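Side-chain contacts in probable transcriptional regulator (Rhodococcus jostii, PDB 3HIM), which probably binds regulatory DNA through a helix-turn-helix motif and controls transcription, as members of the TetR family do: residues D91-M94 and S95-T98; V101-H104 and A105-A109. All blocks are in the same frame, centred on the assembly; numbering follows the deposited sequence.

Contacts 1 and 2 lie in series along helix 89-106, in the C-terminal, tetracycline-repressor-like part of the chain, their centres about 16 Å apart. Contact 1 (91-98) comes first and lies near the start of the helix, about 16 Å from the centre of the chain; contact 2 (101-109) follows, only about 7 Å from that centre, and runs over the helix end into helix 108-116. Both lean on helix 184-198. Contact 1 also packs on helix 123-149 and bonds to the end of helix 60-82; contact 2 packs further along helix 60-82 and on helix 158-175. One helix thus joins several others within the all-helical body that TetR-type regulators couple to a DNA-binding domain.

Contact 1 of 2, residues D91-M94 and S95-T98; sequences DRLM and STVT
The carbonyl oxygen of Met-94 is gripped twice by Thr-98, whose OG1 lies 2.7 Å from Met-94 O and whose backbone N lies 2.9 Å from the same atom. This is the i to i+4 pattern of an alpha-helix, here in helix 89-106, reinforced by a threonine hydroxyl folding back on the preceding turn. The two donors of Thr-98 approach from opposite faces of the carbonyl plane, the hydroxyl tilted 32° from it. With chi1 at -58°, OG1 stands beside its own backbone N, which is why both donors reach one oxygen.

Arg-92 O is held in a similar way by Thr-96: N at 3.0 Å and OG1 at 2.9 Å from Arg-92 O, again from opposite faces. The torsion differs, however. Thr-96 has OG1 between its backbone N and carbonyl carbon (chi1 53°), and its methyl CG2 also comes close to Arg-92 O. In each case the hydroxyl donates to the main chain of its own helix, so its proton is used within the helix. For Thr-96 this gives the donor a partner in a buried place, where the residue packs on Phe-140 and Ile-143 of helix 123-149.

Two other side chains turn their polar ends beyond this turn: Ser-95 OG is hydrogen-bonded to Ala-82 O, tying helix 89-106 to the last residue of helix 60-82, and Arg-92 NE forms a salt bridge with Asp-83 in the loop that follows.

The apolar part is the pair Leu-93 and Val-97, lying side by side and pointing the same way. Leu-93 also packs on Leu-196 of helix 184-198. Across the pair, Leu-93 CD1 meets Val-97 CG2 at 4.0 Å, while that same methyl lies 3.2 Å from Leu-93 O.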
loop_
_atom_site.group_PDB
_atom_site.type_symbol
_atom_site.label_atom_id
_atom_site.label_comp_id
_atom_site.label_asym_id
_atom_site.label_seq_id
_atom_site.Cartn_x
_atom_site.Cartn_y
_atom_site.Cartn_z
ATOM N N ASP B 91 12.974 6.140 21.353
ATOM C CA ASP B 91 12.850 7.536 20.892
ATOM C C ASP B 91 13.254 7.665 19.425
ATOM O O ASP B 91 12.690 8.471 18.696
ATOM C CB ASP B 91 13.773 8.469 21.698
ATOM C CG ASP B 91 13.418 8.538 23.167
ATOM O OD1 ASP B 91 12.322 9.010 23.513
ATOM O OD2 ASP B 91 14.253 8.112 23.982
ATOM N N ARG B 92 14.286 6.917 19.034
ATOM C CA ARG B 92 14.709 6.809 17.629
ATOM C C ARG B 92 13.577 6.241 16.755
ATOM O O ARG B 92 13.338 6.717 15.643
ATOM C CB ARG B 92 15.956 5.923 17.512
ATOM C CG ARG B 92 17.210 6.509 18.204
ATOM C CD ARG B 92 18.413 5.584 18.178
ATOM N NE ARG B 92 18.848 5.307 16.807
ATOM C CZ ARG B 92 19.847 4.488 16.469
ATOM N NH1 ARG B 92 20.535 3.843 17.400
ATOM N NH2 ARG B 92 20.133 4.280 15.187
ATOM N N LEU B 93 12.899 5.221 17.269
ATOM C CA LEU B 93 11.795 4.596 16.570
ATOM C C LEU B 93 10.582 5.518 16.468
ATOM O O LEU B 93 9.983 5.617 15.411
ATOM C CB LEU B 93 11.423 3.251 17.227
ATOM C CG LEU B 93 10.487 2.384 16.373
ATOM C CD1 LEU B 93 11.197 1.921 15.082
ATOM C CD2 LEU B 93 9.937 1.213 17.187
ATOM N N MET B 94 10.227 6.197 17.559
ATOM C CA MET B 94 9.177 7.201 17.489
ATOM C C MET B 94 9.492 8.223 16.390
ATOM O O MET B 94 8.622 8.601 15.601
ATOM C CB MET B 94 8.996 7.914 18.836
ATOM C CG MET B 94 8.450 7.030 19.981
ATOM S SD MET B 94 8.482 7.796 21.639
ATOM C CE MET B 94 8.034 9.489 21.258
ATOM N N SER B 95 10.744 8.657 16.332
ATOM C CA SER B 95 11.115 9.793 15.489
ATOM C C SER B 95 11.096 9.435 14.008
ATOM O O SER B 95 10.558 10.177 13.162
ATOM C CB SER B 95 12.517 10.300 15.883
ATOM O OG SER B 95 12.856 11.454 15.143
ATOM N N THR B 96 11.697 8.292 13.704
ATOM C CA THR B 96 11.778 7.843 12.328
ATOM C C THR B 96 10.413 7.404 11.805
ATOM O O THR B 96 10.102 7.697 10.649
ATOM C CB THR B 96 12.761 6.701 12.157
ATOM O OG1 THR B 96 12.431 5.663 13.090
ATOM C CG2 THR B 96 14.200 7.197 12.375
ATOM N N VAL B 97 9.621 6.695 12.638
ATOM C CA VAL B 97 8.247 6.320 12.250
ATOM C C VAL B 97 7.389 7.576 11.985
ATOM O O VAL B 97 6.735 7.670 10.933
ATOM C CB VAL B 97 7.539 5.349 13.271
ATOM C CG1 VAL B 97 6.063 5.154 12.900
ATOM C CG2 VAL B 97 8.237 3.986 13.297
ATOM N N THR B 98 7.420 8.538 12.909
ATOM C CA THR B 98 6.772 9.835 12.682
ATOM C C THR B 98 7.148 10.473 11.320
ATOM O O THR B 98 6.259 10.805 10.524
ATOM C CB THR B 98 7.088 10.852 13.805
ATOM O OG1 THR B 98 6.663 10.299 15.049
ATOM C CG2 THR B 98 6.368 12.202 13.563
#

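Contact 2 of 2, residues V101-H104 and A105-A109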
loop_
_atom_site.group_PDB
_atom_site.type_symbol
_atom_site.label_atom_id
_atom_site.label_comp_id
_atom_site.label_asym_id
_atom_site.label_seq_id
_atom_site.Cartn_x
_atom_site.Cartn_y
_atom_site.Cartn_z
ATOM N N VAL B 101 5.919 8.127 8.283
ATOM C CA VAL B 101 4.466 8.199 8.027
ATOM C C VAL B 101 4.054 9.590 7.480
ATOM O O VAL B 101 3.350 9.691 6.458
ATOM C CB VAL B 101 3.680 7.824 9.293
ATOM C CG1 VAL B 101 2.194 8.165 9.153
ATOM C CG2 VAL B 101 3.868 6.313 9.608
ATOM N N THR B 102 4.517 10.656 8.150
ATOM C CA THR B 102 4.277 12.036 7.701
ATOM C C THR B 102 4.704 12.232 6.244
ATOM O O THR B 102 3.960 12.795 5.463
ATOM C CB THR B 102 5.036 13.055 8.602
ATOM O OG1 THR B 102 4.631 12.854 9.952
ATOM C CG2 THR B 102 4.761 14.507 8.191
ATOM N N TRP B 103 5.905 11.765 5.893
ATOM C CA TRP B 103 6.383 11.893 4.519
ATOM C C TRP B 103 5.416 11.244 3.548
ATOM O O TRP B 103 5.074 11.814 2.494
ATOM C CB TRP B 103 7.771 11.295 4.352
ATOM C CG TRP B 103 8.371 11.636 3.021
ATOM C CD1 TRP B 103 9.248 12.651 2.756
ATOM C CD2 TRP B 103 8.120 10.978 1.762
ATOM N NE1 TRP B 103 9.566 12.668 1.405
ATOM C CE2 TRP B 103 8.894 11.647 0.777
ATOM C CE3 TRP B 103 7.323 9.889 1.374
ATOM C CZ2 TRP B 103 8.895 11.260 -0.574
ATOM C CZ3 TRP B 103 7.326 9.497 0.026
ATOM C CH2 TRP B 103 8.105 10.193 -0.936
ATOM N N HIS B 104 4.977 10.048 3.895
ATOM C CA HIS B 104 4.095 9.299 3.034
ATOM C C HIS B 104 2.678 9.890 2.871
ATOM O O HIS B 104 2.057 9.720 1.818
ATOM C CB HIS B 104 4.057 7.840 3.471
ATOM C CG HIS B 104 5.130 7.007 2.844
ATOM N ND1 HIS B 104 5.079 6.602 1.526
ATOM C CD2 HIS B 104 6.292 6.523 3.346
ATOM C CE1 HIS B 104 6.158 5.898 1.245
ATOM N NE2 HIS B 104 6.904 5.824 2.336
ATOM N N ALA B 105 2.178 10.563 3.899
ATOM C CA ALA B 105 0.933 11.333 3.794
ATOM C C ALA B 105 1.113 12.603 2.939
ATOM O O ALA B 105 0.380 12.795 1.973
ATOM C CB ALA B 105 0.414 11.692 5.162
ATOM N N ASP B 106 2.073 13.457 3.299
ATOM C CA ASP B 106 2.370 14.684 2.518
ATOM C C ASP B 106 2.784 14.443 1.059
ATOM O O ASP B 106 2.388 15.196 0.174
ATOM C CB ASP B 106 3.476 15.513 3.169
ATOM C CG ASP B 106 3.065 16.131 4.500
ATOM O OD1 ASP B 106 1.855 16.198 4.832
ATOM O OD2 ASP B 106 3.997 16.574 5.209
ATOM N N ASN B 107 3.579 13.415 0.791
ATOM C CA ASN B 107 4.070 13.215 -0.577
ATOM C C ASN B 107 3.433 12.061 -1.310
ATOM O O ASN B 107 4.068 11.465 -2.197
ATOM C CB ASN B 107 5.589 13.063 -0.570
ATOM C CG ASN B 107 6.254 14.251 0.052
ATOM O OD1 ASN B 107 6.383 15.291 -0.585
ATOM N ND2 ASN B 107 6.638 14.129 1.316
ATOM N N ARG B 108 2.177 11.770 -0.957
ATOM C CA ARG B 108 1.477 10.574 -1.440
ATOM C C ARG B 108 1.389 10.461 -2.970
ATOM O O ARG B 108 1.493 9.347 -3.517
ATOM C CB ARG B 108 0.072 10.434 -0.796
ATOM C CG ARG B 108 -0.876 11.625 -1.010
ATOM C CD ARG B 108 -2.102 11.591 -0.067
ATOM N NE ARG B 108 -3.012 12.711 -0.298
ATOM C CZ ARG B 108 -2.919 13.894 0.307
ATOM N NH1 ARG B 108 -1.962 14.132 1.210
ATOM N NH2 ARG B 108 -3.787 14.841 0.014
ATOM N N ALA B 109 1.178 11.593 -3.647
ATOM C CA ALA B 109 0.988 11.602 -5.109
ATOM C C ALA B 109 2.283 11.238 -5.789
ATOM O O ALA B 109 2.320 10.357 -6.625
ATOM C CB ALA B 109 0.460 12.963 -5.609
#
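The C-terminal end of helix 89-106, where Asn-107 breaks the helical backbone before helix 108-116 begins, is organised by Trp-103 and Asn-107. Asn-107 leaves helical backbone angles and stands at the N-cap position of the next helix, although its side chain makes no capping bond there and turns back instead to the helix just ended. Its backbone N lies 2.8 Å from Trp-103 O, and its amide ND2 donates to the same oxygen at 3.0 Å. The ND2 bond uses a lone pair in the carbonyl plane, whereas the backbone donor is tilted from that plane, so two donors hold one carbonyl at the helix end.

The same side chain covers one face of the indole. Asn-107 CB sits 3.7 Å from the centroid of the six-membered ring and only 7° off its normal, a CH-pi contact, while ND2 lies 3.2 Å above the indole plane, offset toward the rim. The amide plane is inclined 34° to the ring. Trp-103 is brought beneath it by a chi1 of -170°, which sets CG beside the carbonyl carbon. With an alanine here, the Asn-107 CB and amide would probably lose the ring face they lie over, held then mainly by the bonds to the backbone oxygen, and Ser-74 OG would lose its indole partner.

Beyond the break, Arg-108 reaches back: its NH1 donates to Ala-105 O at 2.8 Å, with that oxygen close to the guanidinium plane.

Outside these segments, Trp-103 NE1 bonds Ser-74 OG and the ring packs on Val-75 and Ala-78 of helix 60-82. His-104 and Ala-105 face Ile-170 and Val-172 of helix 158-175, and Val-101 packs on helix 184-198, so all three helices pack against the residues of this junction.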